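Local coordinates for putative nitrite reductase NADPH (Small subunit) oxidoreductase protein (Vibrio parahaemolyticus RIMD 2210633, PDB 3C0D), which probably serves as the small, Rieske-like subunit of an NAD(P)H-dependent nitrite reductase in nitrate assimilation, at residues T5-C10 with V105-K110. Residues are numbered along the deposited sequence; the frame is centred on the assembly and turned at random.
Sequences TKVKLC and VCYLAK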
loop_
_atom_site.group_PDB
_atom_site.type_symbol
_atom_site.label_atom_id
_atom_site.label_comp_id
_atom_site.label_asym_id
_atom_site.label_seq_id
_atom_site.Cartn_x
_atom_site.Cartn_y
_atom_site.Cartn_z
ATOM N N THR A 5 14.787 6.412 -11.413
ATOM C CA THR A 5 15.046 7.265 -10.250
ATOM C C THR A 5 14.122 7.055 -9.044
ATOM O O THR A 5 12.934 6.745 -9.193
ATOM C CB THR A 5 15.011 8.758 -10.637
ATOM O OG1 THR A 5 13.784 9.051 -11.324
ATOM C CG2 THR A 5 16.202 9.105 -11.532
ATOM N N LYS A 6 14.691 7.227 -7.851
ATOM C CA LYS A 6 13.961 7.058 -6.602
ATOM C C LYS A 6 13.875 8.358 -5.805
ATOM O O LYS A 6 14.837 9.117 -5.724
ATOM C CB LYS A 6 14.619 5.971 -5.750
ATOM C CG LYS A 6 16.073 6.224 -5.413
ATOM C CD LYS A 6 16.635 5.096 -4.560
ATOM C CE LYS A 6 16.536 3.757 -5.278
ATOM N NZ LYS A 6 17.118 2.672 -4.454
ATOM N N VAL A 7 12.711 8.604 -5.213
ATOM C CA VAL A 7 12.481 9.822 -4.439
ATOM C C VAL A 7 12.250 9.500 -2.962
ATOM O O VAL A 7 11.349 8.727 -2.630
ATOM C CB VAL A 7 11.225 10.576 -4.962
ATOM C CG1 VAL A 7 11.192 12.005 -4.411
ATOM C CG2 VAL A 7 11.212 10.574 -6.479
ATOM N N LYS A 8 13.051 10.092 -2.081
ATOM C CA LYS A 8 12.888 9.863 -0.650
ATOM C C LYS A 8 11.425 10.060 -0.279
ATOM O O LYS A 8 10.827 11.081 -0.615
ATOM C CB LYS A 8 13.766 10.832 0.155
ATOM C CG LYS A 8 15.273 10.581 0.013
ATOM C CD LYS A 8 16.098 11.567 0.828
ATOM C CE LYS A 8 17.583 11.266 0.688
ATOM N NZ LYS A 8 18.454 12.280 1.343
ATOM N N LEU A 9 10.855 9.074 0.410
ATOM C CA LEU A 9 9.450 9.093 0.831
ATOM C C LEU A 9 9.339 9.240 2.358
ATOM O O LEU A 9 8.727 10.185 2.869
ATOM C CB LEU A 9 8.794 7.794 0.376
ATOM C CG LEU A 9 7.286 7.775 0.185
ATOM C CD1 LEU A 9 6.863 8.932 -0.693
ATOM C CD2 LEU A 9 6.895 6.457 -0.455
ATOM N N CYS A 10 9.920 8.283 3.079
ATOM C CA CYS A 10 9.943 8.306 4.544
ATOM C C CYS A 10 10.987 7.343 5.097
ATOM O O CYS A 10 11.616 6.595 4.353
ATOM C CB CYS A 10 8.576 7.947 5.122
ATOM S SG CYS A 10 8.150 6.191 5.097
ATOM N N VAL A 105 12.982 4.797 2.742
ATOM C CA VAL A 105 11.949 4.242 1.896
ATOM C C VAL A 105 11.752 5.225 0.753
ATOM O O VAL A 105 11.571 6.419 0.975
ATOM C CB VAL A 105 10.641 4.063 2.663
ATOM C CG1 VAL A 105 9.582 3.518 1.746
ATOM C CG2 VAL A 105 10.873 3.132 3.831
ATOM N N CYS A 106 11.827 4.727 -0.472
ATOM C CA CYS A 106 11.663 5.578 -1.635
ATOM C C CYS A 106 10.608 5.013 -2.567
ATOM O O CYS A 106 10.211 3.853 -2.452
ATOM C CB CYS A 106 12.982 5.673 -2.416
ATOM S SG CYS A 106 14.355 6.490 -1.596
ATOM N N TYR A 107 10.149 5.839 -3.494
ATOM C CA TYR A 107 9.205 5.369 -4.487
ATOM C C TYR A 107 9.934 5.573 -5.811
ATOM O O TYR A 107 10.729 6.501 -5.952
ATOM C CB TYR A 107 7.896 6.152 -4.407
ATOM C CG TYR A 107 7.930 7.580 -4.871
ATOM C CD1 TYR A 107 7.764 7.902 -6.218
ATOM C CD2 TYR A 107 8.026 8.620 -3.957
ATOM C CE1 TYR A 107 7.678 9.242 -6.641
ATOM C CE2 TYR A 107 7.944 9.964 -4.367
ATOM C CZ TYR A 107 7.765 10.268 -5.707
ATOM O OH TYR A 107 7.639 11.589 -6.089
ATOM N N LEU A 108 9.695 4.696 -6.774
ATOM C CA LEU A 108 10.375 4.799 -8.057
ATOM C C LEU A 108 9.551 5.602 -9.061
ATOM O O LEU A 108 8.391 5.278 -9.321
ATOM C CB LEU A 108 10.664 3.388 -8.585
ATOM C CG LEU A 108 11.397 2.494 -7.570
ATOM C CD1 LEU A 108 11.480 1.062 -8.073
ATOM C CD2 LEU A 108 12.784 3.057 -7.310
ATOM N N ALA A 109 10.156 6.654 -9.613
ATOM C CA ALA A 109 9.486 7.514 -10.592
ATOM C C ALA A 109 10.010 7.301 -12.017
ATOM O O ALA A 109 10.596 6.262 -12.325
ATOM C CB ALA A 109 9.642 8.985 -10.193
ATOM N N LYS A 110 9.791 8.293 -12.879
ATOM C CA LYS A 110 10.240 8.240 -14.272
ATOM C C LYS A 110 11.061 9.501 -14.571
ATOM O O LYS A 110 11.801 9.961 -13.701
ATOM C CB LYS A 110 9.026 8.152 -15.202
ATOM C CG LYS A 110 7.990 7.125 -14.749
ATOM C CD LYS A 110 6.898 6.888 -15.794
ATOM C CE LYS A 110 7.408 6.074 -16.980
ATOM N NZ LYS A 110 6.337 5.829 -17.989
#
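Val7 and Tyr107 sit opposite each other where the first and last strands of this Rieske-like domain pair antiparallel, bringing the two ends of the chain together, with a classic beta bulge at Leu9 and Cys10. The two form a hydrogen-bonded pair, Val7 N to Tyr107 O and Tyr107 N back to Val7 O, the second being the longer at 3.2 Å between N and O.

Tyr107 CB lies near Leu9 CD2. With CG set between the backbone N and the carbonyl carbon (chi1 71°), the ring swings over toward residues 5-10 and runs beside the Val7 side chain. Tyr107 CD2 comes within 3.5 Å of Leu9 CD1, approached obliquely, the leucine crossing the tyrosine nearly at right angles. Next, CE2 meets Val7 CB, which stands over one face of the Tyr107 ring, off-centre toward the rim, in a CH-pi contact 3.8 Å from the centroid. Further out, Tyr107 CZ and OH both touch Val7 CG2, at 3.5 Å and 3.7 Å. Ile25 of strand 21-25 also touches both Tyr107 and Leu9, joining this face of the pair to the rest of the fold.

On the other face, Lys6 CB packs against Cys106 CB and Leu108 CD2. Lys6 CD passes Cys106 SG, and the bend at chi3 (59°) then turns CE and NZ aside, where NZ forms a salt bridge with Asp101. Strand 104-108 has strand 95-100 on its far side, through backbone hydrogen bonds between Cys106 and Thr99 and between Leu108 and Arg97.

At the bulge one carbonyl serves two amides: Val105 O takes Leu9 N at 2.8 Å in the carbonyl plane, and Cys10 N at 3.3 Å, tilted 26° out of it.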